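Local coordinates for protein putative LacI-family transcriptional regulator (Bacteroides fragilis, PDB 3GBV) that probably senses a small-molecule effector and regulates transcription as a dimer of the LacI family, through a two-lobed periplasmic-binding-protein fold, at residues S247-Q253 / M281-T287; V201-F207 / D225-Y231; S62-I66 / F86-L90. All coordinates share one frame; numbering follows the deposited sequence.

Two of the three contacts lie in one lobe and the third in the other. Interaction 2 (201-207 with 225-231) and interaction 1 (247-253 with 281-287) are consecutive pairings in a single mixed sheet: strands 227-231 and 246-251 are neighbours, and Ile250 N comes within 2.9 Å of Gly230 O, a probable hydrogen bond. Their centres are 15 Å apart. Interaction 3 (62-66 with 86-90) packs two helices beside the other, all-parallel sheet, its centre 33 Å from interaction 1 and 39 Å from interaction 2. A bound 1,2-ethanediol, probably from the crystallisation liquor, sits on the outer strand of interaction 1, where the second subunit also approaches; interactions 2 and 3 touch no other chain.

Interaction 1: S247-Q253 / M281-T287; sequences SFLIAQQ and MPIDLLT. With EDO (1,2-ethanediol), chain F.
Leu285 swings CG anti to its backbone N (chi1 -176°), which carries CD1 back across the strand pair to 3.8 Å from Phe248 CB. Phe248, with CG beside its own N (chi1 -61°), lays its ring alongside Thr287, and Thr287 CG2 meets the ring edge in plane, 3.5 Å from Phe248 CD1. On the same face Ile250 and Ile283 run side by side through their CG2 methyls. Between the strands, two antiparallel hydrogen-bonded pairs, Leu249 with Leu286 and Ala251 with Asp284, flank the non-hydrogen-bonded pair Ile250-Leu285; Leu286 N reaches Leu249 O at 2.9 Å. Strand 284-286 is the sole antiparallel member, at the rim of an otherwise parallel sheet in this periplasmic-binding-protein-like fold. Its outer edge binds 1,2-ethanediol: Leu285 N donates to O2 at 2.8 Å, while O1 donates to Leu285 O. The diol also bonds Leu285 O of the second subunit, whose Leu285 packs on this one. Beyond the strands, Gln253 NE2 donates to the syn lone pair of Asp284 OD2 at 3.1 Å, the bond nearly straight (169°) and the amide and carboxylate almost coplanar. Asp284 OD2 is also hydrogen-bonded to Tyr294 OH, its strongest polar partner.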
# COMPACT_ATOMS: atom_id res chain seq x y z
N SER A 247 -6.98 -8.95 11.84
CA SER A 247 -5.96 -7.97 12.24
C SER A 247 -5.28 -7.30 11.06
O SER A 247 -4.98 -6.11 11.09
CB SER A 247 -4.88 -8.64 13.10
OG SER A 247 -5.45 -9.23 14.26
N PHE A 248 -5.02 -8.08 10.02
CA PHE A 248 -4.39 -7.55 8.83
C PHE A 248 -5.05 -8.17 7.60
O PHE A 248 -5.53 -9.30 7.63
CB PHE A 248 -2.89 -7.91 8.78
CG PHE A 248 -2.08 -7.38 9.93
CD1 PHE A 248 -2.02 -6.01 10.19
CD2 PHE A 248 -1.32 -8.24 10.72
CE1 PHE A 248 -1.23 -5.52 11.23
CE2 PHE A 248 -0.52 -7.75 11.76
CZ PHE A 248 -0.47 -6.39 12.02
N LEU A 249 -5.07 -7.39 6.52
CA LEU A 249 -5.57 -7.85 5.24
C LEU A 249 -4.46 -7.49 4.25
O LEU A 249 -3.88 -6.41 4.32
CB LEU A 249 -6.87 -7.14 4.84
CG LEU A 249 -8.14 -7.54 5.60
CD1 LEU A 249 -9.32 -6.68 5.15
CD2 LEU A 249 -8.44 -9.02 5.37
N ILE A 250 -4.15 -8.41 3.35
CA ILE A 250 -3.14 -8.18 2.34
C ILE A 250 -3.86 -7.96 1.03
O ILE A 250 -4.66 -8.79 0.61
CB ILE A 250 -2.18 -9.37 2.24
CG1 ILE A 250 -1.42 -9.52 3.58
CG2 ILE A 250 -1.24 -9.19 1.06
CD1 ILE A 250 -0.61 -10.80 3.72
N ALA A 251 -3.58 -6.83 0.38
CA ALA A 251 -4.23 -6.51 -0.88
C ALA A 251 -3.27 -6.66 -2.05
O ALA A 251 -2.05 -6.65 -1.88
CB ALA A 251 -4.78 -5.09 -0.83
N GLN A 252 -3.82 -6.79 -3.25
CA GLN A 252 -2.99 -6.96 -4.45
C GLN A 252 -3.47 -6.11 -5.63
O GLN A 252 -3.05 -6.33 -6.77
CB GLN A 252 -2.98 -8.43 -4.85
CG GLN A 252 -4.36 -8.96 -5.14
CD GLN A 252 -4.37 -10.42 -5.47
OE1 GLN A 252 -5.14 -11.18 -4.91
NE2 GLN A 252 -3.51 -10.83 -6.39
N GLN A 253 -4.33 -5.14 -5.35
CA GLN A 253 -4.87 -4.26 -6.39
C GLN A 253 -5.49 -5.00 -7.57
O GLN A 253 -4.95 -5.01 -8.69
CB GLN A 253 -3.78 -3.31 -6.88
CG GLN A 253 -3.38 -2.26 -5.85
CD GLN A 253 -2.18 -1.46 -6.28
OE1 GLN A 253 -2.08 -1.00 -7.42
NE2 GLN A 253 -1.25 -1.28 -5.36
N MSE A 281 2.46 -7.84 -8.77
CA MSE A 281 1.70 -6.78 -8.11
C MSE A 281 2.22 -6.58 -6.68
O MSE A 281 2.88 -7.45 -6.13
CB MSE A 281 0.22 -7.16 -8.08
CG MSE A 281 -0.35 -7.43 -9.48
SE MSE A 281 -0.13 -5.78 -10.55
CE MSE A 281 -1.43 -4.54 -9.77
N PRO A 282 1.91 -5.42 -6.07
CA PRO A 282 2.38 -5.17 -4.71
C PRO A 282 1.73 -6.03 -3.63
O PRO A 282 0.64 -6.59 -3.84
CB PRO A 282 2.09 -3.69 -4.51
CG PRO A 282 0.87 -3.48 -5.33
CD PRO A 282 1.16 -4.27 -6.59
N ILE A 283 2.41 -6.15 -2.50
CA ILE A 283 1.94 -6.91 -1.35
C ILE A 283 1.60 -5.85 -0.29
O ILE A 283 2.38 -5.58 0.62
CB ILE A 283 3.07 -7.87 -0.87
CG1 ILE A 283 3.39 -8.87 -1.99
CG2 ILE A 283 2.67 -8.59 0.41
CD1 ILE A 283 4.72 -9.57 -1.83
N ASP A 284 0.42 -5.25 -0.43
CA ASP A 284 -0.02 -4.19 0.47
C ASP A 284 -0.60 -4.66 1.80
O ASP A 284 -1.47 -5.54 1.84
CB ASP A 284 -1.05 -3.28 -0.22
CG ASP A 284 -0.48 -2.57 -1.44
OD1 ASP A 284 0.72 -2.21 -1.42
OD2 ASP A 284 -1.24 -2.36 -2.42
N LEU A 285 -0.12 -4.07 2.88
CA LEU A 285 -0.62 -4.40 4.21
C LEU A 285 -1.62 -3.37 4.70
O LEU A 285 -1.34 -2.17 4.74
CB LEU A 285 0.52 -4.50 5.21
CG LEU A 285 -0.05 -4.94 6.54
CD1 LEU A 285 -0.09 -6.47 6.59
CD2 LEU A 285 0.77 -4.35 7.66
N LEU A 286 -2.80 -3.83 5.07
CA LEU A 286 -3.82 -2.93 5.56
C LEU A 286 -4.27 -3.27 6.96
O LEU A 286 -4.33 -4.45 7.35
CB LEU A 286 -5.00 -2.90 4.58
CG LEU A 286 -4.49 -2.24 3.29
CD1 LEU A 286 -5.10 -2.89 2.07
CD2 LEU A 286 -4.76 -0.76 3.34
N THR A 287 -4.54 -2.23 7.74
CA THR A 287 -5.01 -2.40 9.11
C THR A 287 -6.22 -1.50 9.27
O THR A 287 -6.55 -0.71 8.38
CB THR A 287 -3.95 -1.97 10.15
OG1 THR A 287 -3.82 -0.54 10.15
CG2 THR A 287 -2.61 -2.57 9.81
C1 EDO F . 0.19 -0.47 1.99
O1 EDO F . 0.02 -0.08 3.38
C2 EDO F . 1.63 -0.94 1.69
O2 EDO F . 1.88 -2.23 2.25

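Interaction 2: V201-F207 / D225-Y231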
# COMPACT_ATOMS: atom_id res chain seq x y z
N VAL A 201 -5.19 -22.39 20.54
CA VAL A 201 -4.77 -21.64 19.35
C VAL A 201 -5.38 -20.23 19.36
O VAL A 201 -6.59 -20.07 19.51
CB VAL A 201 -5.18 -22.40 18.06
CG1 VAL A 201 -6.68 -22.54 17.98
CG2 VAL A 201 -4.66 -21.66 16.83
N LYS A 202 -4.53 -19.21 19.21
CA LYS A 202 -4.99 -17.83 19.24
C LYS A 202 -4.79 -17.02 17.95
O LYS A 202 -5.39 -15.95 17.78
CB LYS A 202 -4.33 -17.09 20.41
CG LYS A 202 -4.56 -17.77 21.75
CD LYS A 202 -3.66 -17.23 22.85
CE LYS A 202 -4.24 -16.00 23.50
NZ LYS A 202 -4.51 -14.91 22.51
N HIS A 203 -3.95 -17.51 17.05
CA HIS A 203 -3.71 -16.80 15.80
C HIS A 203 -3.82 -17.70 14.56
O HIS A 203 -3.43 -18.86 14.59
CB HIS A 203 -2.34 -16.13 15.85
CG HIS A 203 -2.26 -15.04 16.87
ND1 HIS A 203 -1.56 -15.17 18.05
CD2 HIS A 203 -2.84 -13.81 16.91
CE1 HIS A 203 -1.71 -14.07 18.77
NE2 HIS A 203 -2.48 -13.24 18.10
N GLY A 204 -4.37 -17.14 13.48
CA GLY A 204 -4.54 -17.91 12.26
C GLY A 204 -4.39 -17.10 10.99
O GLY A 204 -4.25 -15.88 11.04
N ILE A 205 -4.44 -17.78 9.85
CA ILE A 205 -4.28 -17.14 8.56
C ILE A 205 -4.90 -17.97 7.45
O ILE A 205 -4.97 -19.20 7.56
CB ILE A 205 -2.76 -16.93 8.24
CG1 ILE A 205 -2.58 -16.25 6.88
CG2 ILE A 205 -2.04 -18.29 8.23
CD1 ILE A 205 -1.14 -15.86 6.61
N THR A 206 -5.37 -17.31 6.40
CA THR A 206 -5.94 -17.97 5.24
C THR A 206 -5.31 -17.33 3.99
O THR A 206 -4.96 -16.15 4.01
CB THR A 206 -7.48 -17.82 5.16
OG1 THR A 206 -7.97 -18.66 4.11
CG2 THR A 206 -7.87 -16.39 4.85
N PHE A 207 -5.18 -18.10 2.92
CA PHE A 207 -4.58 -17.57 1.69
C PHE A 207 -5.58 -17.36 0.58
O PHE A 207 -5.22 -16.92 -0.50
CB PHE A 207 -3.44 -18.48 1.23
CG PHE A 207 -2.34 -18.59 2.22
CD1 PHE A 207 -1.53 -17.49 2.49
CD2 PHE A 207 -2.14 -19.76 2.93
CE1 PHE A 207 -0.54 -17.56 3.48
CE2 PHE A 207 -1.16 -19.85 3.91
CZ PHE A 207 -0.36 -18.75 4.19
N ASP A 225 -10.73 -13.84 21.45
CA ASP A 225 -9.40 -14.30 21.83
C ASP A 225 -8.71 -15.01 20.66
O ASP A 225 -7.99 -15.99 20.84
CB ASP A 225 -9.50 -15.24 23.03
CG ASP A 225 -8.15 -15.50 23.67
OD1 ASP A 225 -7.54 -14.52 24.17
OD2 ASP A 225 -7.71 -16.66 23.68
N PHE A 226 -8.95 -14.50 19.45
CA PHE A 226 -8.37 -15.07 18.24
C PHE A 226 -8.38 -13.99 17.15
O PHE A 226 -9.39 -13.30 16.97
CB PHE A 226 -9.20 -16.26 17.78
CG PHE A 226 -8.51 -17.14 16.77
CD1 PHE A 226 -7.75 -18.22 17.19
CD2 PHE A 226 -8.62 -16.89 15.41
CE1 PHE A 226 -7.10 -19.04 16.26
CE2 PHE A 226 -7.97 -17.71 14.46
CZ PHE A 226 -7.22 -18.78 14.90
N SER A 227 -7.27 -13.86 16.43
CA SER A 227 -7.16 -12.88 15.35
C SER A 227 -6.67 -13.51 14.04
O SER A 227 -5.78 -14.36 14.03
CB SER A 227 -6.21 -11.76 15.76
OG SER A 227 -4.91 -12.25 15.98
N LEU A 228 -7.27 -13.08 12.93
CA LEU A 228 -6.91 -13.59 11.61
C LEU A 228 -6.09 -12.61 10.79
O LEU A 228 -6.05 -11.41 11.05
CB LEU A 228 -8.15 -13.89 10.76
CG LEU A 228 -9.23 -14.96 10.94
CD1 LEU A 228 -8.63 -16.21 11.55
CD2 LEU A 228 -10.34 -14.41 11.79
N ILE A 229 -5.44 -13.18 9.78
CA ILE A 229 -4.70 -12.42 8.79
C ILE A 229 -5.35 -12.96 7.52
O ILE A 229 -5.44 -14.17 7.33
CB ILE A 229 -3.20 -12.72 8.79
CG1 ILE A 229 -2.53 -11.97 9.94
CG2 ILE A 229 -2.57 -12.30 7.44
CD1 ILE A 229 -1.02 -11.96 9.85
N GLY A 230 -5.83 -12.07 6.67
CA GLY A 230 -6.48 -12.52 5.46
C GLY A 230 -6.02 -11.78 4.23
O GLY A 230 -5.13 -10.93 4.30
N TYR A 231 -6.64 -12.11 3.11
CA TYR A 231 -6.31 -11.49 1.84
C TYR A 231 -7.49 -10.78 1.18
O TYR A 231 -8.65 -11.18 1.32
CB TYR A 231 -5.78 -12.55 0.87
CG TYR A 231 -4.30 -12.85 1.03
CD1 TYR A 231 -3.37 -12.37 0.12
CD2 TYR A 231 -3.85 -13.65 2.07
CE1 TYR A 231 -2.01 -12.68 0.24
CE2 TYR A 231 -2.51 -13.97 2.20
CZ TYR A 231 -1.59 -13.49 1.29
OH TYR A 231 -0.26 -13.86 1.43
O HOH W 1 -8.06 -18.95 21.55
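Phe226 folds its ring over the backbone leading into the neighbouring strand, and successive atoms of the side chain run along the backbone of residues 201-204. CB lies 3.8 Å from Lys202 O. CG, anti to its own backbone N (chi1 -164°), stays near the same carbonyl oxygen, which sits over one face of the ring. Farther out, CD1 meets Val201 O at 3.2 Å, the oxygen lying in plane at the ring edge, and CE1 touches Val201 CG2 at 3.6 Å. At the tip, CZ reaches the His203-Gly204 peptide, 3.6 Å from Gly204 N, and packs on the backbone of a residue that has no side chain. Phe195 meets the ring edge-to-face.

The strands themselves are joined by Ser227 N to Lys202 O (3.1 Å), Gly204 N to Ser227 O and Thr206 N to Ile229 O; a further bond, Ile229 N to Gly204 O, is bent and weak. Ile205 and Ile229 meet on the face covered by helix 117-131, with CD1 of the former 3.9 Å from CG2 of the latter. At the leading end, Lys202 bends at its third and fourth torsions to bring NZ to Asp225 OD1 in a long, weak salt bridge of 3.5 Å, and a water lies within hydrogen-bonding distance of both Val201 O and Asp225 O, linking the two segments there. At the trailing end, Tyr231 CE2 packs on Phe207 CD1 at 3.7 Å, while Tyr231 OH bonds Ser120. Strands 203-206 and 227-231 run parallel, 15° apart, and with helix 212-220 between them in sequence they form a beta-alpha-beta unit of the Rossmann-like kind found in both lobes of periplasmic-binding-protein folds.

Interaction 3: S62-I66 / F86-L90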
# COMPACT_ATOMS: atom_id res chain seq x y z
N SER A 62 -14.69 -23.00 -22.36
CA SER A 62 -13.41 -22.60 -22.94
C SER A 62 -13.45 -22.79 -24.44
O SER A 62 -12.94 -21.96 -25.20
CB SER A 62 -12.28 -23.44 -22.35
OG SER A 62 -12.39 -24.79 -22.77
N GLN A 63 -14.07 -23.88 -24.87
CA GLN A 63 -14.22 -24.19 -26.29
C GLN A 63 -15.09 -23.09 -26.93
O GLN A 63 -14.83 -22.65 -28.05
CB GLN A 63 -14.90 -25.55 -26.46
CG GLN A 63 -15.17 -25.94 -27.91
CD GLN A 63 -13.90 -26.27 -28.67
OE1 GLN A 63 -13.26 -27.29 -28.41
NE2 GLN A 63 -13.53 -25.40 -29.61
N ALA A 64 -16.13 -22.67 -26.21
CA ALA A 64 -17.01 -21.62 -26.71
C ALA A 64 -16.19 -20.35 -26.90
O ALA A 64 -16.37 -19.64 -27.89
CB ALA A 64 -18.15 -21.37 -25.72
N VAL A 65 -15.28 -20.09 -25.97
CA VAL A 65 -14.42 -18.90 -26.06
C VAL A 65 -13.53 -19.00 -27.28
O VAL A 65 -13.41 -18.05 -28.06
CB VAL A 65 -13.52 -18.75 -24.82
CG1 VAL A 65 -12.56 -17.58 -25.02
CG2 VAL A 65 -14.37 -18.51 -23.59
N ILE A 66 -12.88 -20.15 -27.45
CA ILE A 66 -12.01 -20.36 -28.59
C ILE A 66 -12.81 -20.22 -29.88
O ILE A 66 -12.33 -19.65 -30.86
CB ILE A 66 -11.36 -21.77 -28.53
CG1 ILE A 66 -10.36 -21.82 -27.38
CG2 ILE A 66 -10.67 -22.08 -29.85
CD1 ILE A 66 -9.79 -23.20 -27.12
N PHE A 86 -6.93 -25.92 -23.36
CA PHE A 86 -7.27 -24.54 -23.67
C PHE A 86 -6.07 -23.76 -24.19
O PHE A 86 -6.11 -23.20 -25.28
CB PHE A 86 -7.86 -23.86 -22.42
CG PHE A 86 -8.42 -22.48 -22.68
CD1 PHE A 86 -9.28 -22.25 -23.75
CD2 PHE A 86 -8.08 -21.42 -21.85
CE1 PHE A 86 -9.79 -20.97 -23.98
CE2 PHE A 86 -8.59 -20.15 -22.07
CZ PHE A 86 -9.44 -19.92 -23.14
N THR A 87 -4.99 -23.74 -23.41
CA THR A 87 -3.78 -23.02 -23.78
C THR A 87 -3.10 -23.57 -25.04
O THR A 87 -2.52 -22.80 -25.81
CB THR A 87 -2.77 -23.02 -22.61
OG1 THR A 87 -2.54 -24.37 -22.18
CG2 THR A 87 -3.33 -22.20 -21.43
N ASP A 88 -3.16 -24.88 -25.25
CA ASP A 88 -2.56 -25.45 -26.46
C ASP A 88 -3.34 -24.94 -27.67
O ASP A 88 -2.76 -24.61 -28.72
CB ASP A 88 -2.61 -26.98 -26.45
CG ASP A 88 -1.49 -27.59 -25.64
OD1 ASP A 88 -0.44 -26.93 -25.46
OD2 ASP A 88 -1.65 -28.75 -25.18
N ALA A 89 -4.66 -24.87 -27.52
CA ALA A 89 -5.53 -24.40 -28.59
C ALA A 89 -5.30 -22.92 -28.88
O ALA A 89 -5.38 -22.50 -30.03
CB ALA A 89 -6.99 -24.65 -28.22
N LEU A 90 -5.04 -22.13 -27.84
CA LEU A 90 -4.80 -20.71 -28.04
C LEU A 90 -3.47 -20.50 -28.77
O LEU A 90 -3.39 -19.69 -29.69
CB LEU A 90 -4.80 -19.96 -26.70
CG LEU A 90 -6.15 -19.84 -25.96
CD1 LEU A 90 -5.96 -19.01 -24.69
CD2 LEU A 90 -7.21 -19.21 -26.85
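Ile66 and Phe86 slide past each other in opposite directions and form the dense middle of this helix pair. In Ile66, CG1 lies beside the backbone N (chi1 -69°) and the extended chain beyond it carries the CD1 methyl to the far helix. There Ile66 CD1 lies at the edge of the Phe86 ring, near its plane, 3.5 Å from Phe86 CD1, and presses on Ala89 CB at 3.3 Å, closer than carbon atoms usually approach. Phe86 in turn sends its ring toward helix 55-66 with CG anti to the backbone N (chi1 -172°). Ser62 CB packs 3.5 Å from ring atom CD1, and ring atom CE1 comes equally near Ser62 O, which also accepts the backbone bond from Ile66 N. The hydroxyl of Ser62 is turned back to its own helix, where OG bonds Val59 O.

The contacts toward the sheet are looser. Val65 CG1 only approaches the ring edge at 4.3 Å from Phe86 CZ, and Leu90 CD2 stands 4.1 Å from Ile66 CG1, although Leu90 CD1 covers part of one face of the Phe86 ring from within its own helix. Gln63, Ala64 and Asp88 lie on the solvent side and take no part; Asp88 instead pairs with Lys84. The two segments run almost parallel, 8° apart, with their axes 10.6 Å from each other. Beneath them is the parallel sheet of this lobe: Val65 rests on Ala12 and Phe86 on Leu14 of strand 9-16, while Leu90 leans on Tyr97 of strand 97-100, and strand 72-75 links the two helices along the chain.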